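Long-range contacts in hypothetical glycoside hydrolase (Bacteroides vulgatus, PDB 3S30), which is of unknown function but, as a putative glycoside hydrolase with a galactose-binding-like domain and a bound sodium ion, probably acts in carbohydrate metabolism: residues 289-294 with 341-346; 165-170 with 188-193; 225-230 with 244-249. All coordinates share one frame; numbering follows the deposited sequence. Where two conformers were deposited one is given.

Interaction 1: residues 289-294 with 341-346. With NA (sodium ion), chain C.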
loop_
_atom_site.group_PDB
_atom_site.type_symbol
_atom_site.label_atom_id
_atom_site.label_comp_id
_atom_site.label_asym_id
_atom_site.label_seq_id
_atom_site.Cartn_x
_atom_site.Cartn_y
_atom_site.Cartn_z
ATOM N N SER A 289 -5.255 -15.835 12.255
ATOM C CA SER A 289 -4.137 -15.537 13.144
ATOM C C SER A 289 -2.918 -16.413 12.825
ATOM O O SER A 289 -1.905 -16.340 13.510
ATOM C CB SER A 289 -4.573 -15.707 14.595
ATOM O OG SER A 289 -5.679 -14.862 14.876
ATOM N N GLU A 290 -3.012 -17.215 11.763
ATOM C CA GLU A 290 -1.908 -18.035 11.257
ATOM C C GLU A 290 -1.312 -17.402 9.992
ATOM O O GLU A 290 -2.056 -17.002 9.097
ATOM C CB GLU A 290 -2.397 -19.443 10.866
ATOM C CG GLU A 290 -3.099 -20.236 11.961
ATOM C CD GLU A 290 -3.452 -21.672 11.533
ATOM O OE1 GLU A 290 -2.622 -22.338 10.867
ATOM O OE2 GLU A 290 -4.558 -22.142 11.878
ATOM N N TRP A 291 0.018 -17.341 9.900
ATOM C CA TRP A 291 0.668 -16.948 8.656
ATOM C C TRP A 291 0.124 -17.775 7.475
ATOM O O TRP A 291 0.294 -19.015 7.423
ATOM C CB TRP A 291 2.191 -17.101 8.746
ATOM C CG TRP A 291 2.812 -16.099 9.614
ATOM C CD1 TRP A 291 3.514 -16.327 10.765
ATOM C CD2 TRP A 291 2.781 -14.683 9.433
ATOM N NE1 TRP A 291 3.923 -15.138 11.309
ATOM C CE2 TRP A 291 3.493 -14.111 10.509
ATOM C CE3 TRP A 291 2.226 -13.837 8.458
ATOM C CZ2 TRP A 291 3.662 -12.736 10.641
ATOM C CZ3 TRP A 291 2.397 -12.467 8.591
ATOM C CH2 TRP A 291 3.104 -11.931 9.674
ATOM N N THR A 292 -0.530 -17.068 6.554
ATOM C CA THR A 292 -1.196 -17.655 5.396
ATOM C C THR A 292 -0.567 -17.118 4.102
ATOM O O THR A 292 -0.496 -15.900 3.878
ATOM C CB THR A 292 -2.717 -17.323 5.404
ATOM O OG1 THR A 292 -3.325 -17.817 6.611
ATOM C CG2 THR A 292 -3.426 -17.923 4.182
ATOM N N ARG A 293 -0.122 -18.032 3.251
ATOM C CA ARG A 293 0.493 -17.680 1.979
ATOM C C ARG A 293 -0.515 -17.170 0.962
ATOM O O ARG A 293 -1.631 -17.668 0.881
ATOM C CB ARG A 293 1.200 -18.901 1.381
ATOM C CG ARG A 293 2.070 -18.567 0.183
ATOM C CD ARG A 293 3.105 -19.629 0.012
ATOM N NE ARG A 293 4.054 -19.373 -1.069
ATOM C CZ ARG A 293 3.795 -19.559 -2.362
ATOM N NH1 ARG A 293 2.598 -19.990 -2.773
ATOM N NH2 ARG A 293 4.743 -19.306 -3.255
ATOM N N PHE A 294 -0.099 -16.178 0.185
ATOM C CA PHE A 294 -0.838 -15.739 -0.988
ATOM C C PHE A 294 0.074 -15.791 -2.213
ATOM O O PHE A 294 1.299 -15.717 -2.099
ATOM C CB PHE A 294 -1.476 -14.347 -0.785
ATOM C CG PHE A 294 -0.495 -13.230 -0.441
ATOM C CD1 PHE A 294 0.115 -12.488 -1.444
ATOM C CD2 PHE A 294 -0.235 -12.892 0.884
ATOM C CE1 PHE A 294 1.009 -11.447 -1.136
ATOM C CE2 PHE A 294 0.657 -11.851 1.210
ATOM C CZ PHE A 294 1.275 -11.128 0.194
ATOM N N LEU A 341 -1.141 -8.033 8.967
ATOM C CA LEU A 341 0.285 -8.257 9.095
ATOM C C LEU A 341 0.762 -8.884 7.795
ATOM O O LEU A 341 0.112 -9.745 7.248
ATOM C CB LEU A 341 0.613 -9.144 10.318
ATOM C CG LEU A 341 0.136 -8.635 11.697
ATOM C CD1 LEU A 341 0.554 -9.559 12.828
ATOM C CD2 LEU A 341 0.620 -7.215 11.995
ATOM N N ILE A 342 1.893 -8.417 7.284
ATOM C CA ILE A 342 2.474 -8.973 6.066
ATOM C C ILE A 342 3.939 -9.248 6.299
ATOM O O ILE A 342 4.619 -8.475 6.952
ATOM C CB ILE A 342 2.343 -8.010 4.861
ATOM C CG1 ILE A 342 0.879 -7.590 4.649
ATOM C CG2 ILE A 342 2.880 -8.684 3.579
ATOM C CD1 ILE A 342 -0.052 -8.776 4.236
ATOM N N ASP A 343 4.427 -10.349 5.751
ATOM C CA ASP A 343 5.839 -10.678 5.844
ATOM C C ASP A 343 6.321 -11.406 4.591
ATOM O O ASP A 343 5.514 -11.973 3.839
ATOM C CB ASP A 343 6.064 -11.568 7.060
ATOM C CG ASP A 343 7.434 -11.388 7.668
ATOM O OD1 ASP A 343 8.291 -10.688 7.078
ATOM O OD2 ASP A 343 7.648 -11.935 8.759
ATOM N N ASP A 344 7.640 -11.398 4.398
ATOM C CA ASP A 344 8.308 -12.121 3.316
ATOM C C ASP A 344 7.572 -11.994 1.980
ATOM O O ASP A 344 7.141 -12.983 1.383
ATOM C CB ASP A 344 8.513 -13.587 3.703
ATOM C CG ASP A 344 9.410 -13.743 4.909
ATOM O OD1 ASP A 344 10.451 -13.057 4.961
ATOM O OD2 ASP A 344 9.087 -14.556 5.803
ATOM N N LEU A 345 7.440 -10.753 1.538
ATOM C CA LEU A 345 6.802 -10.415 0.276
ATOM C C LEU A 345 7.841 -10.441 -0.842
ATOM O O LEU A 345 8.949 -9.926 -0.684
ATOM C CB LEU A 345 6.187 -9.018 0.383
ATOM C CG LEU A 345 5.432 -8.470 -0.818
ATOM C CD1 LEU A 345 4.117 -9.234 -1.035
ATOM C CD2 LEU A 345 5.196 -6.988 -0.596
ATOM N N GLU A 346 7.488 -11.051 -1.967
ATOM C CA GLU A 346 8.382 -11.080 -3.129
ATOM C C GLU A 346 7.626 -10.820 -4.424
ATOM O O GLU A 346 6.584 -11.416 -4.675
ATOM C CB GLU A 346 9.128 -12.411 -3.226
ATOM C CG GLU A 346 9.887 -12.560 -4.540
ATOM C CD GLU A 346 10.853 -13.724 -4.570
ATOM O OE1 GLU A 346 10.765 -14.605 -3.690
ATOM O OE2 GLU A 346 11.697 -13.751 -5.493
HETATM NA NA NA C . 10.466 -9.914 7.908
#
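Trp291 and Phe294 make apolar contacts with strand 339-349 past the two faces of an intervening strand, 218-228, Trp291 on the side of Lys226 and Phe294 on that of Tyr225; it pairs antiparallel with both 291-297 and 339-349, and no hydrogen bond joins the two segments directly. The six-membered end of the Trp291 indole does the reaching. Its CH2 lies 3.8 Å from Leu341 CB, the two side chains crossing at about a right angle, while Asp343 CB sits over one face of the ring, 4.0 Å from CH2. Lys226 of the middle strand adds a cation-pi contact to the same indole. Within this galactose-binding-like beta fold, strand 339-349 turns a corner at Asp344, beside the metal site. Asp343 OD1 binds the sodium ion at 2.5 Å, with Asn105 O, Asn165 O and Glu107 OE2 as the other protein ligands. The same OD1 takes a bent bond from Asp344 N (2.8 Å, N-H...O 134°), and OD2 is held by Arg162 N. Beyond the corner, Leu345 brings CD1 to the edge of the Phe294 ring, 3.6 Å from CZ. Phe294 CG stands between the backbone N and the carbonyl carbon (chi1 58°), which also leaves CE2 4.4 Å from Ile342 CD1.

Interaction 2: residues 165-170 with 188-193; sequences NCLQLI and GNLFIG. With NA (sodium ion), chain C.
Leu167, Leu169 and Leu190 form part of the buried hydrophobic core, where strands 166-173 and 185-191 splay apart. The methyls of Leu167 meet the end of Leu190: Leu190 CD2 lies 3.8 Å from Leu167 CD2 and 3.9 Å from Leu167 CD1, the two side chains meeting at a slant. Leu169 works differently, lying against backbone. Its CB and CD1 are each 3.5 Å from Gly188 O, and CD2 is 3.4 Å from Asn189 O. The branch is put there by a CG anti to the carbonyl carbon (chi1 -58°). An alanine in place of Leu169 has neither methyl, which would probably open a gap over the Gly188-Asn189 peptide. In the galactose-binding-like beta fold these two strands are antiparallel neighbours, but here their segments run at 128° to each other and no hydrogen bond crosses. The backbones come nearest at Gly188, whose CA is 3.9 Å from Ile170 N; a beta carbon on Gly188 would run into that nitrogen. Leu323 of strand 317-324 touches both Leu167 and Leu169, and Trp134 packs on Leu190. Thr155 OG1 hydrogen-bonds to Asn189 O, the oxygen that Leu169 CD2 lies against. At the other end of segment 165-170, Asn165 O binds the sodium ion at 2.4 Å.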
loop_
_atom_site.group_PDB
_atom_site.type_symbol
_atom_site.label_atom_id
_atom_site.label_comp_id
_atom_site.label_asym_id
_atom_site.label_seq_id
_atom_site.Cartn_x
_atom_site.Cartn_y
_atom_site.Cartn_z
ATOM N N ASN A 165 11.112 -9.040 11.985
ATOM C CA ASN A 165 10.023 -8.056 12.036
ATOM C C ASN A 165 9.111 -8.229 10.826
ATOM O O ASN A 165 9.525 -8.789 9.799
ATOM C CB ASN A 165 10.517 -6.601 11.999
ATOM C CG ASN A 165 11.539 -6.260 13.091
ATOM O OD1 ASN A 165 11.391 -6.621 14.262
ATOM N ND2 ASN A 165 12.573 -5.522 12.696
ATOM N N CYS A 166 7.878 -7.727 10.935
ATOM C CA CYS A 166 6.925 -7.746 9.812
ATOM C C CYS A 166 6.217 -6.408 9.651
ATOM O O CYS A 166 6.284 -5.546 10.522
ATOM C CB CYS A 166 5.899 -8.890 9.978
ATOM S SG CYS A 166 4.778 -8.806 11.417
ATOM N N LEU A 167 5.548 -6.234 8.525
ATOM C CA LEU A 167 4.648 -5.103 8.337
ATOM C C LEU A 167 3.430 -5.205 9.276
ATOM O O LEU A 167 2.863 -6.284 9.467
ATOM C CB LEU A 167 4.177 -5.048 6.883
ATOM C CG LEU A 167 3.347 -3.832 6.462
ATOM C CD1 LEU A 167 4.173 -2.581 6.570
ATOM C CD2 LEU A 167 2.794 -3.997 5.029
ATOM N N GLN A 168 3.059 -4.070 9.870
ATOM C CA GLN A 168 1.882 -3.961 10.721
ATOM C C GLN A 168 1.015 -2.822 10.190
ATOM O O GLN A 168 1.351 -1.649 10.344
ATOM C CB GLN A 168 2.289 -3.676 12.166
ATOM C CG GLN A 168 1.136 -3.596 13.172
ATOM C CD GLN A 168 1.590 -3.010 14.520
ATOM O OE1 GLN A 168 2.062 -3.741 15.396
ATOM N NE2 GLN A 168 1.458 -1.674 14.677
ATOM N N LEU A 169 -0.086 -3.179 9.539
ATOM C CA LEU A 169 -1.042 -2.195 9.082
ATOM C C LEU A 169 -2.260 -2.240 10.019
ATOM O O LEU A 169 -2.930 -3.276 10.144
ATOM C CB LEU A 169 -1.423 -2.455 7.617
ATOM C CG LEU A 169 -0.248 -2.461 6.620
ATOM C CD1 LEU A 169 -0.704 -2.702 5.188
ATOM C CD2 LEU A 169 0.568 -1.161 6.693
ATOM N N ILE A 170 -2.509 -1.124 10.705
ATOM C CA ILE A 170 -3.671 -0.997 11.585
ATOM C C ILE A 170 -4.479 0.254 11.186
ATOM O O ILE A 170 -4.015 1.379 11.353
ATOM C CB ILE A 170 -3.258 -0.912 13.060
ATOM C CG1 ILE A 170 -2.291 -2.041 13.423
ATOM C CG2 ILE A 170 -4.482 -0.970 13.972
ATOM C CD1 ILE A 170 -1.879 -2.061 14.909
ATOM N N GLY A 188 -4.582 1.476 7.332
ATOM C CA GLY A 188 -3.226 0.962 7.458
ATOM C C GLY A 188 -2.812 0.520 6.072
ATOM O O GLY A 188 -3.361 -0.445 5.548
ATOM N N ASN A 189 -1.876 1.256 5.461
ATOM C CA ASN A 189 -1.447 0.953 4.113
ATOM C C ASN A 189 0.055 1.051 3.887
ATOM O O ASN A 189 0.802 1.594 4.696
ATOM C CB ASN A 189 -2.215 1.803 3.090
ATOM C CG ASN A 189 -2.082 3.328 3.334
ATOM O OD1 ASN A 189 -1.217 3.803 4.081
ATOM N ND2 ASN A 189 -2.960 4.091 2.688
ATOM N N LEU A 190 0.488 0.490 2.767
ATOM C CA LEU A 190 1.864 0.601 2.344
ATOM C C LEU A 190 1.828 0.493 0.842
ATOM O O LEU A 190 1.091 -0.318 0.301
ATOM C CB LEU A 190 2.710 -0.522 2.933
ATOM C CG LEU A 190 4.231 -0.333 2.844
ATOM C CD1 LEU A 190 4.723 0.608 3.956
ATOM C CD2 LEU A 190 4.970 -1.687 2.879
ATOM N N PHE A 191 2.606 1.307 0.158
ATOM C CA PHE A 191 2.692 1.173 -1.271
ATOM C C PHE A 191 4.010 1.696 -1.854
ATOM O O PHE A 191 4.749 2.457 -1.205
ATOM C CB PHE A 191 1.495 1.859 -1.931
ATOM C CG PHE A 191 1.326 3.299 -1.542
ATOM C CD1 PHE A 191 1.965 4.303 -2.256
ATOM C CD2 PHE A 191 0.525 3.650 -0.474
ATOM C CE1 PHE A 191 1.806 5.638 -1.905
ATOM C CE2 PHE A 191 0.358 4.985 -0.115
ATOM C CZ PHE A 191 1.006 5.982 -0.829
ATOM N N ILE A 192 4.289 1.254 -3.078
ATOM C CA ILE A 192 5.401 1.772 -3.850
ATOM C C ILE A 192 4.937 3.019 -4.632
ATOM O O ILE A 192 3.982 2.958 -5.409
ATOM C CB ILE A 192 5.980 0.701 -4.799
ATOM C CG1 ILE A 192 6.484 -0.497 -3.992
ATOM C CG2 ILE A 192 7.125 1.276 -5.644
ATOM C CD1 ILE A 192 7.025 -1.637 -4.840
ATOM N N GLY A 193 5.634 4.133 -4.425
ATOM C CA GLY A 193 5.316 5.401 -5.073
ATOM C C GLY A 193 5.564 6.544 -4.109
ATOM O O GLY A 193 6.650 6.642 -3.528
HETATM NA NA NA C . 10.466 -9.914 7.908
#

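Interaction 3: residues 225-230 with 244-249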
loop_
_atom_site.group_PDB
_atom_site.type_symbol
_atom_site.label_atom_id
_atom_site.label_comp_id
_atom_site.label_asym_id
_atom_site.label_seq_id
_atom_site.Cartn_x
_atom_site.Cartn_y
_atom_site.Cartn_z
ATOM N N TYR A 225 0.338 -13.419 5.118
ATOM C CA TYR A 225 -0.450 -12.470 5.906
ATOM C C TYR A 225 -1.142 -13.091 7.139
ATOM O O TYR A 225 -1.271 -14.316 7.268
ATOM C CB TYR A 225 -1.503 -11.785 5.013
ATOM C CG TYR A 225 -2.788 -12.568 4.864
ATOM C CD1 TYR A 225 -2.944 -13.500 3.858
ATOM C CD2 TYR A 225 -3.853 -12.368 5.741
ATOM C CE1 TYR A 225 -4.125 -14.228 3.727
ATOM C CE2 TYR A 225 -5.026 -13.079 5.617
ATOM C CZ TYR A 225 -5.161 -14.008 4.609
ATOM O OH TYR A 225 -6.331 -14.724 4.496
ATOM N N LYS A 226 -1.548 -12.204 8.044
ATOM C CA LYS A 226 -2.530 -12.476 9.082
ATOM C C LYS A 226 -3.493 -11.292 9.040
ATOM O O LYS A 226 -3.079 -10.167 8.738
ATOM C CB LYS A 226 -1.885 -12.544 10.475
ATOM C CG LYS A 226 -0.872 -13.668 10.715
ATOM C CD LYS A 226 -0.420 -13.652 12.168
ATOM C CE LYS A 226 0.552 -14.772 12.489
ATOM N NZ LYS A 226 1.099 -14.718 13.888
ATOM N N TYR A 227 -4.770 -11.533 9.326
ATOM C CA TYR A 227 -5.770 -10.473 9.294
ATOM C C TYR A 227 -6.844 -10.701 10.319
ATOM O O TYR A 227 -7.332 -11.823 10.497
ATOM C CB TYR A 227 -6.440 -10.367 7.924
ATOM C CG TYR A 227 -7.377 -9.161 7.783
ATOM C CD1 TYR A 227 -6.889 -7.859 7.849
ATOM C CD2 TYR A 227 -8.734 -9.333 7.593
ATOM C CE1 TYR A 227 -7.737 -6.768 7.730
ATOM C CE2 TYR A 227 -9.585 -8.252 7.454
ATOM C CZ TYR A 227 -9.084 -6.973 7.513
ATOM O OH TYR A 227 -9.944 -5.911 7.374
ATOM N N LYS A 228 -7.201 -9.616 10.986
ATOM C CA LYS A 228 -8.287 -9.587 11.944
ATOM C C LYS A 228 -9.018 -8.248 11.703
ATOM O O LYS A 228 -8.413 -7.185 11.787
ATOM C CB LYS A 228 -7.703 -9.722 13.355
ATOM C CG LYS A 228 -8.613 -9.369 14.529
ATOM C CD LYS A 228 -9.587 -10.467 14.868
ATOM C CE LYS A 228 -10.138 -10.299 16.285
ATOM N NZ LYS A 228 -11.023 -11.439 16.660
ATOM N N ALA A 229 -10.295 -8.325 11.340
ATOM C CA ALA A 229 -11.151 -7.147 11.227
ATOM C C ALA A 229 -11.359 -6.478 12.603
ATOM O O ALA A 229 -11.352 -7.153 13.622
ATOM C CB ALA A 229 -12.500 -7.537 10.607
ATOM N N GLY A 230 -11.496 -5.150 12.615
ATOM C CA GLY A 230 -11.866 -4.418 13.822
ATOM C C GLY A 230 -13.342 -4.613 14.185
ATOM O O GLY A 230 -14.149 -5.043 13.344
ATOM N N ASP A 244 -14.948 -5.878 8.097
ATOM C CA ASP A 244 -13.974 -5.205 7.245
ATOM C C ASP A 244 -13.169 -6.229 6.444
ATOM O O ASP A 244 -12.923 -7.354 6.923
ATOM C CB ASP A 244 -13.015 -4.365 8.102
ATOM C CG ASP A 244 -12.323 -3.249 7.311
ATOM O OD1 ASP A 244 -12.559 -3.096 6.080
ATOM O OD2 ASP A 244 -11.530 -2.521 7.948
ATOM N N VAL A 245 -12.785 -5.855 5.225
ATOM C CA VAL A 245 -11.880 -6.681 4.431
ATOM C C VAL A 245 -10.687 -5.844 4.013
ATOM O O VAL A 245 -10.768 -4.613 3.934
ATOM C CB VAL A 245 -12.582 -7.370 3.198
ATOM C CG1 VAL A 245 -13.863 -8.132 3.653
ATOM C CG2 VAL A 245 -12.907 -6.357 2.073
ATOM N N PHE A 246 -9.569 -6.522 3.789
ATOM C CA PHE A 246 -8.321 -5.872 3.433
ATOM C C PHE A 246 -8.096 -5.994 1.934
ATOM O O PHE A 246 -8.822 -6.709 1.253
ATOM C CB PHE A 246 -7.158 -6.505 4.205
ATOM C CG PHE A 246 -6.797 -7.923 3.768
ATOM C CD1 PHE A 246 -5.857 -8.141 2.773
ATOM C CD2 PHE A 246 -7.351 -9.025 4.403
ATOM C CE1 PHE A 246 -5.494 -9.438 2.392
ATOM C CE2 PHE A 246 -6.992 -10.322 4.032
ATOM C CZ PHE A 246 -6.064 -10.523 3.022
ATOM N N ASN A 247 -7.081 -5.312 1.420
ATOM C CA ASN A 247 -6.751 -5.450 0.005
ATOM C C ASN A 247 -5.253 -5.630 -0.186
ATOM O O ASN A 247 -4.455 -5.097 0.564
ATOM C CB ASN A 247 -7.286 -4.263 -0.823
ATOM C CG ASN A 247 -7.469 -4.611 -2.312
ATOM O OD1 ASN A 247 -7.155 -5.714 -2.745
ATOM N ND2 ASN A 247 -7.956 -3.658 -3.090
ATOM N N ILE A 248 -4.899 -6.437 -1.176
ATOM C CA ILE A 248 -3.528 -6.571 -1.647
ATOM C C ILE A 248 -3.607 -6.621 -3.169
ATOM O O ILE A 248 -4.388 -7.401 -3.735
ATOM C CB ILE A 248 -2.852 -7.869 -1.126
ATOM C CG1 ILE A 248 -2.690 -7.833 0.399
ATOM C CG2 ILE A 248 -1.467 -8.094 -1.786
ATOM C CD1 ILE A 248 -1.963 -9.096 0.963
ATOM N N TYR A 249 -2.815 -5.780 -3.825
ATOM C CA TYR A 249 -2.659 -5.850 -5.275
ATOM C C TYR A 249 -1.342 -5.224 -5.758
ATOM O O TYR A 249 -0.604 -4.587 -4.996
ATOM C CB TYR A 249 -3.852 -5.201 -5.984
ATOM C CG TYR A 249 -3.988 -3.706 -5.799
ATOM C CD1 TYR A 249 -4.655 -3.181 -4.700
ATOM C CD2 TYR A 249 -3.487 -2.813 -6.744
ATOM C CE1 TYR A 249 -4.806 -1.823 -4.532
ATOM C CE2 TYR A 249 -3.622 -1.442 -6.575
ATOM C CZ TYR A 249 -4.279 -0.954 -5.457
ATOM O OH TYR A 249 -4.437 0.403 -5.269
HETATM O O HOH W 1 -15.136 -5.000 10.784
#
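Phe246 can be followed outward from its CB, which sits over the face of Tyr227 in a CH-pi contact, 3.9 Å from the ring centroid and 25° off the normal. One bond on, CG is 4.1 Å from Tyr227 CD1; standing between backbone N and carbonyl carbon (chi1 70°), it swings the ring between the tyrosines. CD2 then presses closer, 3.4 Å from Tyr227 CG, so that an edge of Phe246 meets the face of the tyrosine, planes 56° apart. CE2 touches both tyrosines, lying 3.9 Å from Tyr227 CB and 3.7 Å from Tyr225 CE2. The tip, CZ, stands over one face of Tyr225 toward its rim. These three rings make an aromatic cluster whose hydroxyls are spoken for elsewhere: Tyr225 OH by His286 O, Tyr227 OH by Ala325 O. At the far end, where Ala229 CB packs against Asp244 CB, a water donates to Gly230 O (2.7 Å) and accepts from Asp244 N (2.8 Å). Asp244 OD2 is gripped by Ser326 OG, Ser338 OG and Ala335 N. Phe246 stands just before strand 247-254, and its ring packs against strand 218-228; Leu340 of strand 339-349 touches both Phe246 and Tyr225, and Phe294 of strand 291-297 touches Tyr225.

In the fold
From the N terminus, interaction 2 comes first, closing a short excursion through helix 176-180. Interaction 3 follows, bringing the chain back after the hairpin of strands 233-235 and 238-240. Interaction 1 closes last and spans the longest loop, which takes in helix 309-313 and strand 317-324. The three lie in series; none nests in or crosses another. Space joins what sequence separates: strand 339-349 of interaction 1 bonds to both others, probably through Ile342 O to Leu167 N and Leu341 N to Lys226 O. Interactions 1 and 2 also share the sodium ion. Interactions 2 and 3 do not touch, their nearest atoms being about 6 Å apart.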